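Local coordinates for ribosomal RNA processing protein 6 (PDB 4NLC), which is a 3'-5' exoribonuclease of the EXOSC10/RRP6 family, represented here by its catalytic core, and probably trims single-stranded RNA during ribosomal RNA processing, at residues F170-A175 against L227-R232; L176-M181 against L251-E256; M304-A309 against S314-I319; E335-C340 against V345-N350. The protein carries 1 engineered substitution. All coordinates share one frame; numbering follows the deposited sequence.

In the fold
From the N terminus, the first two contacts lie in the exonuclease domain. Interaction 1 joins the edge strand 169-171 and the start of helix 172-178 to helix 226-238. Before that loop closes, the far end of helix 172-178 opens interaction 2, which ends on helix 249-261, so the two alternate along the chain and touch through Phe170 and Phe254. The HRDC domain follows. Its two contacts come in series, each closing a short loop, with four residues between its segments: interaction 3 folds helix 313-316 back on helix 289-309, and interaction 4 pairs helices 333-339 and 345-349. They meet where Val316 and Met317 pack on Val347. The centres of interactions 1 and 3 are about 38 Å apart.

Interaction 1: residues F170-A175 against L227-R232; sequences FDTSIA and LYVYDR
Phe170 and Tyr230 both carry CG anti to the main-chain N (chi1 -171° and 168°), and these torsions bring their rings together between the end of strand 169-171 and helix 226-238. They form an edge-to-face pair with planes 70° apart and centroids separated by 5.0 Å. Tyr230 supplies the edge: its CE1 stands above the face of Phe170, displaced toward the rim, and its CD1 comes to 3.5 Å from Phe170 CD1. The phenol oxygen is hydrogen-bonded to Gln54 OE1, which helps to hold the outer end of the tyrosine. Phe254 of helix 249-261 makes a second edge-to-face pair with Phe170.

Two residues on, at the first residue of helix 172-178, Thr172 turns its methyl to helix 226-238. Its CG2 lies 4.0 Å from Tyr230 CA and 4.3 Å from Val229 CG1, while OG1 bonds to His149 and the carbonyl of Phe148, so the side chain splits cleanly into an apolar and a polar half. The preceding Asp171 faces the other way as N-cap of helix 172-178; its OD1 accepts from Ser173 N at 2.9 Å and also from Gly150 N. A buried, mainly aromatic seam thus packs a flanking helix against the last strand of the central mixed sheet, in keeping with the RNase H-like fold of DEDD exonucleases.

Interaction 2: residues L176-M181 against L251-E256; sequences LQNLHM and LHVFQE
Asn178 ND2 is gripped from two directions: it donates to a water at 2.8 Å and is hydrogen-bonded to the carbonyl of Ile174, one turn back in its own helix. The same water donates to Glu256 OE2 at 2.7 Å, so a single solvent molecule carries the amide across to helix 249-261. At the other end of the amide, Asn178 OD1 comes to the edge of the His252 imidazole, 3.2 Å from both CD2 and NE2 of His252, with the amide and ring planes 77° apart. Within helix 249-261, Glu256 CG lies 3.5 Å above the plane of that ring, offset toward its rim. Beside these polar groups, Asn178 CB packs on Val253 CG2 at 3.9 Å, and Val253 itself extends inward to Ala175 and Leu237.

Helix 172-178 ends here in a Schellman motif, with His180 at positive phi as its C' residue and Met181 N bonded to Leu176 O at 3.0 Å. The contact therefore grades from a buried valine to a partly exposed, water-mediated edge, where the asparagine links the two helices without a charge of its own and the water may also soften the negative charge of Glu256.

Interaction 3: residues M304-A309 against S314-I319; sequences MAAREA and SAVMHI
The last turns of helix 289-309 and the short helix 313-316 come within 6.0 Å between the CA atoms of Ala306 and Val316, close enough for a side chain of one to rest on the main chain of the other. That side chain is Val316. Its CG2, set beside its own backbone N with CG1 anti to that nitrogen (chi1 168°), reaches the surface of the longer helix and meets Ala306 there at three atoms: CA at 3.5 Å, N at 3.7 Å and CB at 3.8 Å. It also lies 4.1 Å from Ala305 C. The other branch, CG1, leans to the neighbouring methyl and stops 4.3 Å from Ala305 CB. One valine thus spreads its two methyls over a pair of alanines, whose small side chains let it approach the helix backbone directly. The side chains that meet are all apolar, and no hydrogen bond crosses between the two segments.

At Met317 the chain leaves helical geometry for an extended conformation, and His318 then caps the next helix through ND1 to Ser320 N. Two carbonyls of this turn are hydrogen-bonded, Val316 O to Ser344 OG and Met317 O to Arg302 NH1. In the wider fold this corner of the HRDC domain faces the exonuclease domain: Tyr105 touches Ala306, and Phe102 touches Ser314 and Ala315, both aromatics coming from the loop between strands 92-100 and 108-115. Farther on, Ile319 packs against helices 275-280 and 289-309.

Interaction 4: residues E335-C340 against V345-N350; sequences EVLKCC and VAVRTN
Leu337, Val347 and Arg348 carry this contact between two successive helices of the HRDC domain, 333-339 and 345-349. Leu337 sits in the middle and touches both partners with different branches. Its CD2 lies 4.2 Å from Val347 CG1, on the inner side, whereas CD1 lies over one face of the Arg348 guanidinium, 3.5 Å from NH1 and 3.8 Å from both CZ and NH2. The arginine reaches this position because its chain, extended at first, bends at chi3 (-78°); the two side chains then cross at about a right angle. Arg348 is exposed, so its charge probably stays hydrated while the leucine methyl rests on the guanidinium face.

Val347 is buried. Leu354 of helix 351-359 and Met317 lie against it as well, so the valine ties the helix pair to the rest of the small domain. The engineered Ser321 has its OG hydrogen-bonded to Cys339 O in this structure. Cys340 forms a disulfide with position 321 in another structure of this protein; here that bond is absent, and Cys340 packs against Val347 CG1 with its CB and SG, each 3.8 Å away.

Interaction 1: residues F170-A175 against L227-R232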
loop_
_atom_site.group_PDB
_atom_site.type_symbol
_atom_site.label_atom_id
_atom_site.label_comp_id
_atom_site.label_asym_id
_atom_site.label_seq_id
_atom_site.Cartn_x
_atom_site.Cartn_y
_atom_site.Cartn_z
ATOM N N PHE A 170 11.896 10.510 -5.204
ATOM C CA PHE A 170 11.357 11.677 -5.891
ATOM C C PHE A 170 9.896 11.345 -6.197
ATOM O O PHE A 170 9.615 10.354 -6.865
ATOM C CB PHE A 170 12.141 12.116 -7.138
ATOM C CG PHE A 170 11.652 13.450 -7.673
ATOM C CD1 PHE A 170 10.572 13.516 -8.550
ATOM C CD2 PHE A 170 12.270 14.642 -7.296
ATOM C CE1 PHE A 170 10.141 14.746 -9.061
ATOM C CE2 PHE A 170 11.843 15.866 -7.817
ATOM C CZ PHE A 170 10.767 15.911 -8.679
ATOM N N ASP A 171 8.976 12.148 -5.661
ATOM C CA ASP A 171 7.548 11.934 -5.842
ATOM C C ASP A 171 7.006 12.951 -6.854
ATOM O O ASP A 171 6.965 14.149 -6.565
ATOM C CB ASP A 171 6.822 12.007 -4.487
ATOM C CG ASP A 171 5.358 11.571 -4.517
ATOM O OD1 ASP A 171 4.666 11.846 -5.531
ATOM O OD2 ASP A 171 4.883 11.045 -3.504
ATOM N N THR A 172 6.611 12.465 -8.041
ATOM C CA THR A 172 6.119 13.306 -9.138
ATOM C C THR A 172 4.751 13.967 -8.818
ATOM O O THR A 172 4.421 15.001 -9.408
ATOM C CB THR A 172 6.116 12.546 -10.481
ATOM O OG1 THR A 172 5.544 11.260 -10.302
ATOM C CG2 THR A 172 7.499 12.404 -11.066
ATOM N N SER A 173 3.986 13.396 -7.876
ATOM C CA SER A 173 2.723 13.982 -7.470
ATOM C C SER A 173 3.023 15.220 -6.592
ATOM O O SER A 173 2.379 16.252 -6.766
ATOM C CB SER A 173 1.862 12.952 -6.743
ATOM O OG SER A 173 0.660 13.545 -6.282
ATOM N N ILE A 174 4.051 15.142 -5.719
ATOM C CA ILE A 174 4.476 16.278 -4.884
ATOM C C ILE A 174 4.982 17.406 -5.798
ATOM O O ILE A 174 4.652 18.564 -5.550
ATOM C CB ILE A 174 5.482 15.880 -3.758
ATOM C CG1 ILE A 174 4.813 14.923 -2.722
ATOM C CG2 ILE A 174 6.072 17.128 -3.059
ATOM C CD1 ILE A 174 5.758 14.428 -1.615
ATOM N N ALA A 175 5.720 17.064 -6.886
ATOM C CA ALA A 175 6.188 18.044 -7.885
ATOM C C ALA A 175 4.992 18.815 -8.468
ATOM O O ALA A 175 4.990 20.035 -8.459
ATOM C CB ALA A 175 6.944 17.335 -9.006
ATOM N N LEU A 227 9.450 8.114 -16.039
ATOM C CA LEU A 227 10.755 8.794 -16.117
ATOM C C LEU A 227 10.738 9.991 -17.058
ATOM O O LEU A 227 11.426 10.956 -16.781
ATOM C CB LEU A 227 11.902 7.844 -16.441
ATOM C CG LEU A 227 12.206 6.783 -15.390
ATOM C CD1 LEU A 227 13.229 5.805 -15.920
ATOM C CD2 LEU A 227 12.628 7.402 -14.074
ATOM N N TYR A 228 9.921 9.958 -18.128
ATOM C CA TYR A 228 9.764 11.120 -19.032
ATOM C C TYR A 228 9.059 12.226 -18.277
ATOM O O TYR A 228 9.461 13.375 -18.388
ATOM C CB TYR A 228 8.976 10.773 -20.300
ATOM C CG TYR A 228 8.672 11.972 -21.191
ATOM C CD1 TYR A 228 9.669 12.564 -21.964
ATOM C CD2 TYR A 228 7.383 12.490 -21.282
ATOM C CE1 TYR A 228 9.394 13.645 -22.805
ATOM C CE2 TYR A 228 7.097 13.582 -22.111
ATOM C CZ TYR A 228 8.106 14.148 -22.876
ATOM O OH TYR A 228 7.831 15.202 -23.711
ATOM N N VAL A 229 7.997 11.878 -17.524
ATOM C CA VAL A 229 7.203 12.799 -16.690
ATOM C C VAL A 229 8.152 13.465 -15.696
ATOM O O VAL A 229 8.141 14.688 -15.544
ATOM C CB VAL A 229 6.010 12.050 -16.006
ATOM C CG1 VAL A 229 5.451 12.821 -14.810
ATOM C CG2 VAL A 229 4.905 11.759 -17.022
ATOM N N TYR A 230 9.022 12.653 -15.076
ATOM C CA TYR A 230 10.049 13.097 -14.135
ATOM C C TYR A 230 10.951 14.194 -14.784
ATOM O O TYR A 230 11.127 15.257 -14.200
ATOM C CB TYR A 230 10.880 11.874 -13.665
ATOM C CG TYR A 230 12.143 12.216 -12.906
ATOM C CD1 TYR A 230 12.085 12.867 -11.672
ATOM C CD2 TYR A 230 13.391 11.809 -13.372
ATOM C CE1 TYR A 230 13.240 13.126 -10.932
ATOM C CE2 TYR A 230 14.556 12.057 -12.637
ATOM C CZ TYR A 230 14.474 12.723 -11.419
ATOM O OH TYR A 230 15.608 13.030 -10.711
ATOM N N ASP A 231 11.473 13.934 -16.000
ATOM C CA ASP A 231 12.312 14.868 -16.768
ATOM C C ASP A 231 11.559 16.197 -17.034
ATOM O O ASP A 231 12.090 17.270 -16.769
ATOM C CB ASP A 231 12.727 14.237 -18.110
ATOM C CG ASP A 231 13.697 13.080 -18.065
ATOM O OD1 ASP A 231 14.309 12.854 -17.005
ATOM O OD2 ASP A 231 13.882 12.427 -19.106
ATOM N N ARG A 232 10.302 16.108 -17.479
ATOM C CA ARG A 232 9.453 17.276 -17.751
ATOM C C ARG A 232 9.131 18.120 -16.499
ATOM O O ARG A 232 9.176 19.357 -16.564
ATOM C CB ARG A 232 8.178 16.843 -18.484
ATOM C CG ARG A 232 8.419 16.359 -19.938
ATOM C CD ARG A 232 8.743 17.458 -20.949
ATOM N NE ARG A 232 7.698 18.489 -21.027
ATOM C CZ ARG A 232 6.590 18.404 -21.759
ATOM N NH1 ARG A 232 6.361 17.332 -22.515
ATOM N NH2 ARG A 232 5.702 19.388 -21.742
#

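Interaction 2: residues L176-M181 against L251-E256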
loop_
_atom_site.group_PDB
_atom_site.type_symbol
_atom_site.label_atom_id
_atom_site.label_comp_id
_atom_site.label_asym_id
_atom_site.label_seq_id
_atom_site.Cartn_x
_atom_site.Cartn_y
_atom_site.Cartn_z
ATOM N N LEU A 176 3.944 18.096 -8.901
ATOM C CA LEU A 176 2.734 18.709 -9.487
ATOM C C LEU A 176 1.982 19.597 -8.478
ATOM O O LEU A 176 1.620 20.720 -8.828
ATOM C CB LEU A 176 1.848 17.638 -10.142
ATOM C CG LEU A 176 2.346 17.122 -11.522
ATOM C CD1 LEU A 176 1.677 15.814 -11.923
ATOM C CD2 LEU A 176 2.082 18.134 -12.636
ATOM N N GLN A 177 1.847 19.145 -7.196
ATOM C CA GLN A 177 1.223 19.944 -6.128
ATOM C C GLN A 177 1.994 21.277 -5.936
ATOM O O GLN A 177 1.378 22.342 -5.821
ATOM C CB GLN A 177 1.248 19.164 -4.801
ATOM C CG GLN A 177 0.240 18.028 -4.708
ATOM C CD GLN A 177 0.385 17.333 -3.376
ATOM O OE1 GLN A 177 1.243 16.473 -3.190
ATOM N NE2 GLN A 177 -0.365 17.776 -2.386
ATOM N N ASN A 178 3.352 21.198 -5.895
ATOM C CA ASN A 178 4.221 22.370 -5.726
ATOM C C ASN A 178 4.197 23.341 -6.906
ATOM O O ASN A 178 4.558 24.486 -6.725
ATOM C CB ASN A 178 5.647 21.947 -5.383
ATOM C CG ASN A 178 5.747 21.644 -3.912
ATOM O OD1 ASN A 178 5.798 22.536 -3.060
ATOM N ND2 ASN A 178 5.606 20.399 -3.574
ATOM N N LEU A 179 3.778 22.888 -8.094
ATOM C CA LEU A 179 3.630 23.704 -9.298
ATOM C C LEU A 179 2.180 24.196 -9.402
ATOM O O LEU A 179 1.814 24.834 -10.397
ATOM C CB LEU A 179 3.971 22.883 -10.556
ATOM C CG LEU A 179 5.415 22.532 -10.801
ATOM C CD1 LEU A 179 5.524 21.328 -11.718
ATOM C CD2 LEU A 179 6.180 23.714 -11.344
ATOM N N HIS A 180 1.366 23.910 -8.349
ATOM C CA HIS A 180 -0.032 24.300 -8.225
ATOM C C HIS A 180 -0.842 23.721 -9.383
ATOM O O HIS A 180 -1.625 24.431 -10.024
ATOM C CB HIS A 180 -0.184 25.844 -8.133
ATOM C CG HIS A 180 0.448 26.488 -6.941
ATOM N ND1 HIS A 180 1.021 25.740 -5.904
ATOM C CD2 HIS A 180 0.610 27.803 -6.666
ATOM C CE1 HIS A 180 1.499 26.632 -5.050
ATOM N NE2 HIS A 180 1.264 27.884 -5.461
ATOM N N MET A 181 -0.617 22.447 -9.701
ATOM C CA MET A 181 -1.383 21.908 -10.806
ATOM C C MET A 181 -1.988 20.529 -10.455
ATOM O O MET A 181 -1.660 19.985 -9.393
ATOM C CB MET A 181 -0.608 21.935 -12.176
ATOM C CG MET A 181 0.796 21.467 -12.178
ATOM S SD MET A 181 1.735 22.005 -13.671
ATOM C CE MET A 181 0.913 21.023 -14.999
ATOM N N LEU A 251 14.865 21.433 -5.710
ATOM C CA LEU A 251 15.420 20.991 -4.415
ATOM C C LEU A 251 14.325 20.899 -3.351
ATOM O O LEU A 251 14.370 19.988 -2.528
ATOM C CB LEU A 251 16.531 21.927 -3.919
ATOM C CG LEU A 251 17.951 21.542 -4.259
ATOM C CD1 LEU A 251 18.902 22.712 -3.982
ATOM C CD2 LEU A 251 18.403 20.312 -3.457
ATOM N N HIS A 252 13.333 21.822 -3.383
ATOM C CA HIS A 252 12.196 21.806 -2.445
ATOM C C HIS A 252 11.382 20.501 -2.607
ATOM O O HIS A 252 11.026 19.864 -1.621
ATOM C CB HIS A 252 11.301 23.046 -2.614
ATOM C CG HIS A 252 10.093 23.033 -1.730
ATOM N ND1 HIS A 252 10.186 23.280 -0.377
ATOM C CD2 HIS A 252 8.798 22.783 -2.041
ATOM C CE1 HIS A 252 8.958 23.167 0.097
ATOM N NE2 HIS A 252 8.091 22.860 -0.864
ATOM N N VAL A 253 11.167 20.073 -3.848
ATOM C CA VAL A 253 10.396 18.865 -4.140
ATOM C C VAL A 253 11.167 17.608 -3.694
ATOM O O VAL A 253 10.582 16.730 -3.066
ATOM C CB VAL A 253 9.910 18.839 -5.605
ATOM C CG1 VAL A 253 9.210 17.528 -5.915
ATOM C CG2 VAL A 253 8.955 20.012 -5.858
ATOM N N PHE A 254 12.486 17.571 -3.924
ATOM C CA PHE A 254 13.346 16.496 -3.432
ATOM C C PHE A 254 13.293 16.468 -1.903
ATOM O O PHE A 254 13.294 15.391 -1.333
ATOM C CB PHE A 254 14.791 16.709 -3.891
ATOM C CG PHE A 254 15.125 16.006 -5.185
ATOM C CD1 PHE A 254 15.327 14.623 -5.215
ATOM C CD2 PHE A 254 15.271 16.722 -6.364
ATOM C CE1 PHE A 254 15.652 13.970 -6.412
ATOM C CE2 PHE A 254 15.577 16.062 -7.568
ATOM C CZ PHE A 254 15.780 14.697 -7.579
ATOM N N GLN A 255 13.197 17.655 -1.256
ATOM C CA GLN A 255 13.131 17.790 0.212
ATOM C C GLN A 255 11.827 17.278 0.778
ATOM O O GLN A 255 11.832 16.537 1.758
ATOM C CB GLN A 255 13.433 19.235 0.670
ATOM C CG GLN A 255 14.936 19.537 0.567
ATOM C CD GLN A 255 15.322 21.000 0.511
ATOM O OE1 GLN A 255 14.520 21.896 0.219
ATOM N NE2 GLN A 255 16.596 21.259 0.726
ATOM N N GLU A 256 10.710 17.646 0.135
ATOM C CA GLU A 256 9.377 17.191 0.514
ATOM C C GLU A 256 9.239 15.677 0.335
ATOM O O GLU A 256 8.678 15.030 1.215
ATOM C CB GLU A 256 8.303 17.982 -0.247
ATOM C CG GLU A 256 8.272 19.446 0.164
ATOM C CD GLU A 256 7.602 19.726 1.494
ATOM O OE1 GLU A 256 8.303 19.722 2.531
ATOM O OE2 GLU A 256 6.374 19.967 1.497
HETATM O O HOH W 1 5.277 19.622 -0.899
#

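Interaction 3: residues M304-A309 against S314-I319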
loop_
_atom_site.group_PDB
_atom_site.type_symbol
_atom_site.label_atom_id
_atom_site.label_comp_id
_atom_site.label_asym_id
_atom_site.label_seq_id
_atom_site.Cartn_x
_atom_site.Cartn_y
_atom_site.Cartn_z
ATOM N N MET A 304 -11.544 -7.809 16.300
ATOM C CA MET A 304 -10.852 -8.985 16.851
ATOM C C MET A 304 -10.934 -10.185 15.878
ATOM O O MET A 304 -9.906 -10.746 15.510
ATOM C CB MET A 304 -11.405 -9.362 18.246
ATOM C CG MET A 304 -10.984 -8.388 19.336
ATOM S SD MET A 304 -11.702 -8.643 21.002
ATOM C CE MET A 304 -10.187 -8.673 21.999
ATOM N N ALA A 305 -12.142 -10.501 15.392
ATOM C CA ALA A 305 -12.374 -11.590 14.451
ATOM C C ALA A 305 -11.651 -11.360 13.110
ATOM O O ALA A 305 -11.246 -12.323 12.458
ATOM C CB ALA A 305 -13.863 -11.770 14.230
ATOM N N ALA A 306 -11.476 -10.089 12.717
ATOM C CA ALA A 306 -10.802 -9.704 11.478
ATOM C C ALA A 306 -9.306 -10.010 11.586
ATOM O O ALA A 306 -8.712 -10.502 10.623
ATOM C CB ALA A 306 -11.026 -8.225 11.204
ATOM N N ARG A 307 -8.719 -9.732 12.770
ATOM C CA ARG A 307 -7.323 -9.989 13.133
ATOM C C ARG A 307 -6.988 -11.481 13.102
ATOM O O ARG A 307 -5.988 -11.892 12.491
ATOM C CB ARG A 307 -6.995 -9.381 14.503
ATOM C CG ARG A 307 -6.897 -7.864 14.443
ATOM C CD ARG A 307 -6.696 -7.266 15.820
ATOM N NE ARG A 307 -6.900 -5.817 15.814
ATOM C CZ ARG A 307 -5.942 -4.894 15.810
ATOM N NH1 ARG A 307 -4.660 -5.250 15.789
ATOM N NH2 ARG A 307 -6.255 -3.611 15.802
ATOM N N GLU A 308 -7.868 -12.282 13.721
ATOM C CA GLU A 308 -7.794 -13.733 13.796
ATOM C C GLU A 308 -7.917 -14.402 12.412
ATOM O O GLU A 308 -7.128 -15.290 12.084
ATOM C CB GLU A 308 -8.879 -14.253 14.763
ATOM C CG GLU A 308 -8.721 -13.769 16.196
ATOM C CD GLU A 308 -7.415 -14.167 16.862
ATOM O OE1 GLU A 308 -7.192 -15.384 17.069
ATOM O OE2 GLU A 308 -6.601 -13.261 17.156
ATOM N N ALA A 309 -8.871 -13.955 11.592
ATOM C CA ALA A 309 -9.095 -14.538 10.270
ATOM C C ALA A 309 -8.111 -13.993 9.240
ATOM O O ALA A 309 -7.964 -14.576 8.161
ATOM C CB ALA A 309 -10.525 -14.274 9.822
ATOM N N SER A 314 -14.328 -5.348 6.976
ATOM C CA SER A 314 -15.399 -5.408 5.964
ATOM C C SER A 314 -15.622 -6.826 5.417
ATOM O O SER A 314 -16.749 -7.172 5.087
ATOM C CB SER A 314 -15.128 -4.434 4.821
ATOM O OG SER A 314 -15.211 -3.100 5.294
ATOM N N ALA A 315 -14.568 -7.654 5.353
ATOM C CA ALA A 315 -14.716 -9.029 4.886
ATOM C C ALA A 315 -15.361 -9.913 5.990
ATOM O O ALA A 315 -15.929 -10.964 5.688
ATOM C CB ALA A 315 -13.370 -9.592 4.429
ATOM N N VAL A 316 -15.268 -9.497 7.258
ATOM C CA VAL A 316 -15.913 -10.236 8.345
ATOM C C VAL A 316 -17.433 -9.955 8.287
ATOM O O VAL A 316 -18.251 -10.889 8.250
ATOM C CB VAL A 316 -15.314 -9.880 9.741
ATOM C CG1 VAL A 316 -16.179 -10.419 10.888
ATOM C CG2 VAL A 316 -13.883 -10.390 9.867
ATOM N N MET A 317 -17.789 -8.661 8.251
ATOM C CA MET A 317 -19.164 -8.186 8.323
ATOM C C MET A 317 -19.215 -6.770 7.742
ATOM O O MET A 317 -18.395 -5.932 8.112
ATOM C CB MET A 317 -19.481 -8.120 9.840
ATOM C CG MET A 317 -20.909 -8.071 10.234
ATOM S SD MET A 317 -21.051 -7.575 11.988
ATOM C CE MET A 317 -20.257 -8.939 12.793
ATOM N N HIS A 318 -20.199 -6.474 6.889
ATOM C CA HIS A 318 -20.368 -5.115 6.364
ATOM C C HIS A 318 -20.718 -4.155 7.522
ATOM O O HIS A 318 -21.322 -4.568 8.501
ATOM C CB HIS A 318 -21.446 -5.076 5.270
ATOM C CG HIS A 318 -21.492 -3.782 4.517
ATOM N ND1 HIS A 318 -22.172 -2.677 5.010
ATOM C CD2 HIS A 318 -20.924 -3.450 3.333
ATOM C CE1 HIS A 318 -22.017 -1.723 4.109
ATOM N NE2 HIS A 318 -21.275 -2.138 3.077
ATOM N N ILE A 319 -20.293 -2.902 7.429
ATOM C CA ILE A 319 -20.529 -1.877 8.452
ATOM C C ILE A 319 -22.041 -1.725 8.811
ATOM O O ILE A 319 -22.364 -1.536 9.985
ATOM C CB ILE A 319 -19.848 -0.529 8.031
ATOM C CG1 ILE A 319 -19.723 0.466 9.202
ATOM C CG2 ILE A 319 -20.520 0.116 6.822
ATOM C CD1 ILE A 319 -18.630 0.166 10.184
#

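Interaction 4: residues E335-C340 against V345-N350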
loop_
_atom_site.group_PDB
_atom_site.type_symbol
_atom_site.label_atom_id
_atom_site.label_comp_id
_atom_site.label_asym_id
_atom_site.label_seq_id
_atom_site.Cartn_x
_atom_site.Cartn_y
_atom_site.Cartn_z
ATOM N N GLU A 335 -31.760 -14.957 13.420
ATOM C CA GLU A 335 -31.989 -13.506 13.385
ATOM C C GLU A 335 -30.637 -12.792 13.223
ATOM O O GLU A 335 -30.550 -11.845 12.449
ATOM C CB GLU A 335 -32.686 -13.028 14.666
ATOM C CG GLU A 335 -34.202 -13.095 14.664
ATOM C CD GLU A 335 -34.844 -12.686 15.983
ATOM O OE1 GLU A 335 -34.625 -11.542 16.454
ATOM O OE2 GLU A 335 -35.582 -13.528 16.541
ATOM N N VAL A 336 -29.581 -13.272 13.923
ATOM C CA VAL A 336 -28.222 -12.703 13.841
ATOM C C VAL A 336 -27.689 -12.910 12.414
ATOM O O VAL A 336 -27.095 -11.994 11.837
ATOM C CB VAL A 336 -27.230 -13.265 14.903
ATOM C CG1 VAL A 336 -25.841 -12.633 14.745
ATOM C CG2 VAL A 336 -27.742 -13.067 16.332
ATOM N N LEU A 337 -27.933 -14.111 11.842
ATOM C CA LEU A 337 -27.507 -14.450 10.485
ATOM C C LEU A 337 -28.181 -13.581 9.431
ATOM O O LEU A 337 -27.536 -13.228 8.454
ATOM C CB LEU A 337 -27.666 -15.948 10.192
ATOM C CG LEU A 337 -26.712 -16.920 10.934
ATOM C CD1 LEU A 337 -26.944 -18.332 10.491
ATOM C CD2 LEU A 337 -25.218 -16.545 10.764
ATOM N N LYS A 338 -29.444 -13.168 9.668
ATOM C CA LYS A 338 -30.202 -12.279 8.781
ATOM C C LYS A 338 -29.537 -10.879 8.711
ATOM O O LYS A 338 -29.254 -10.393 7.616
ATOM C CB LYS A 338 -31.658 -12.174 9.239
ATOM C CG LYS A 338 -32.522 -13.353 8.825
ATOM C CD LYS A 338 -33.998 -13.031 9.003
ATOM C CE LYS A 338 -34.887 -14.225 8.732
ATOM N NZ LYS A 338 -36.298 -13.970 9.145
ATOM N N CYS A 339 -29.238 -10.268 9.876
ATOM C CA CYS A 339 -28.579 -8.966 9.976
ATOM C C CYS A 339 -27.235 -8.927 9.232
ATOM O O CYS A 339 -26.933 -7.930 8.572
ATOM C CB CYS A 339 -28.396 -8.569 11.439
ATOM S SG CYS A 339 -29.933 -8.428 12.385
ATOM N N CYS A 340 -26.444 -10.016 9.339
ATOM C CA CYS A 340 -25.080 -10.163 8.806
ATOM C C CYS A 340 -24.969 -10.523 7.306
ATOM O O CYS A 340 -23.851 -10.715 6.842
ATOM C CB CYS A 340 -24.307 -11.167 9.652
ATOM S SG CYS A 340 -24.088 -10.671 11.371
ATOM N N VAL A 345 -17.664 -16.748 6.957
ATOM C CA VAL A 345 -17.372 -17.935 7.751
ATOM C C VAL A 345 -17.143 -17.507 9.219
ATOM O O VAL A 345 -17.763 -18.083 10.108
ATOM C CB VAL A 345 -16.224 -18.779 7.128
ATOM C CG1 VAL A 345 -15.631 -19.776 8.124
ATOM C CG2 VAL A 345 -16.717 -19.506 5.881
ATOM N N ALA A 346 -16.365 -16.422 9.443
ATOM C CA ALA A 346 -16.080 -15.832 10.760
ATOM C C ALA A 346 -17.372 -15.610 11.577
ATOM O O ALA A 346 -17.439 -16.027 12.739
ATOM C CB ALA A 346 -15.324 -14.512 10.595
ATOM N N VAL A 347 -18.402 -15.018 10.943
ATOM C CA VAL A 347 -19.706 -14.757 11.554
ATOM C C VAL A 347 -20.471 -16.077 11.806
ATOM O O VAL A 347 -20.976 -16.285 12.914
ATOM C CB VAL A 347 -20.536 -13.744 10.721
ATOM C CG1 VAL A 347 -22.019 -13.792 11.089
ATOM C CG2 VAL A 347 -19.986 -12.330 10.869
ATOM N N ARG A 348 -20.545 -16.958 10.785
ATOM C CA ARG A 348 -21.262 -18.237 10.914
ATOM C C ARG A 348 -20.681 -19.113 12.024
ATOM O O ARG A 348 -21.442 -19.662 12.815
ATOM C CB ARG A 348 -21.310 -18.995 9.576
ATOM C CG ARG A 348 -22.314 -20.159 9.571
ATOM C CD ARG A 348 -22.662 -20.650 8.172
ATOM N NE ARG A 348 -23.618 -19.767 7.492
ATOM C CZ ARG A 348 -24.944 -19.846 7.606
ATOM N NH1 ARG A 348 -25.498 -20.764 8.391
ATOM N NH2 ARG A 348 -25.724 -19.002 6.945
ATOM N N THR A 349 -19.338 -19.196 12.113
ATOM C CA THR A 349 -18.676 -20.018 13.128
ATOM C C THR A 349 -18.831 -19.394 14.528
ATOM O O THR A 349 -18.993 -20.140 15.492
ATOM C CB THR A 349 -17.211 -20.386 12.742
ATOM O OG1 THR A 349 -16.570 -21.023 13.838
ATOM C CG2 THR A 349 -16.374 -19.209 12.363
ATOM N N ASN A 350 -18.871 -18.058 14.627
ATOM C CA ASN A 350 -19.016 -17.357 15.911
ATOM C C ASN A 350 -20.378 -16.693 16.148
ATOM O O ASN A 350 -20.469 -15.779 16.964
ATOM C CB ASN A 350 -17.884 -16.342 16.088
ATOM C CG ASN A 350 -16.520 -16.972 16.049
ATOM O OD1 ASN A 350 -15.849 -16.985 15.017
ATOM N ND2 ASN A 350 -16.117 -17.575 17.150
#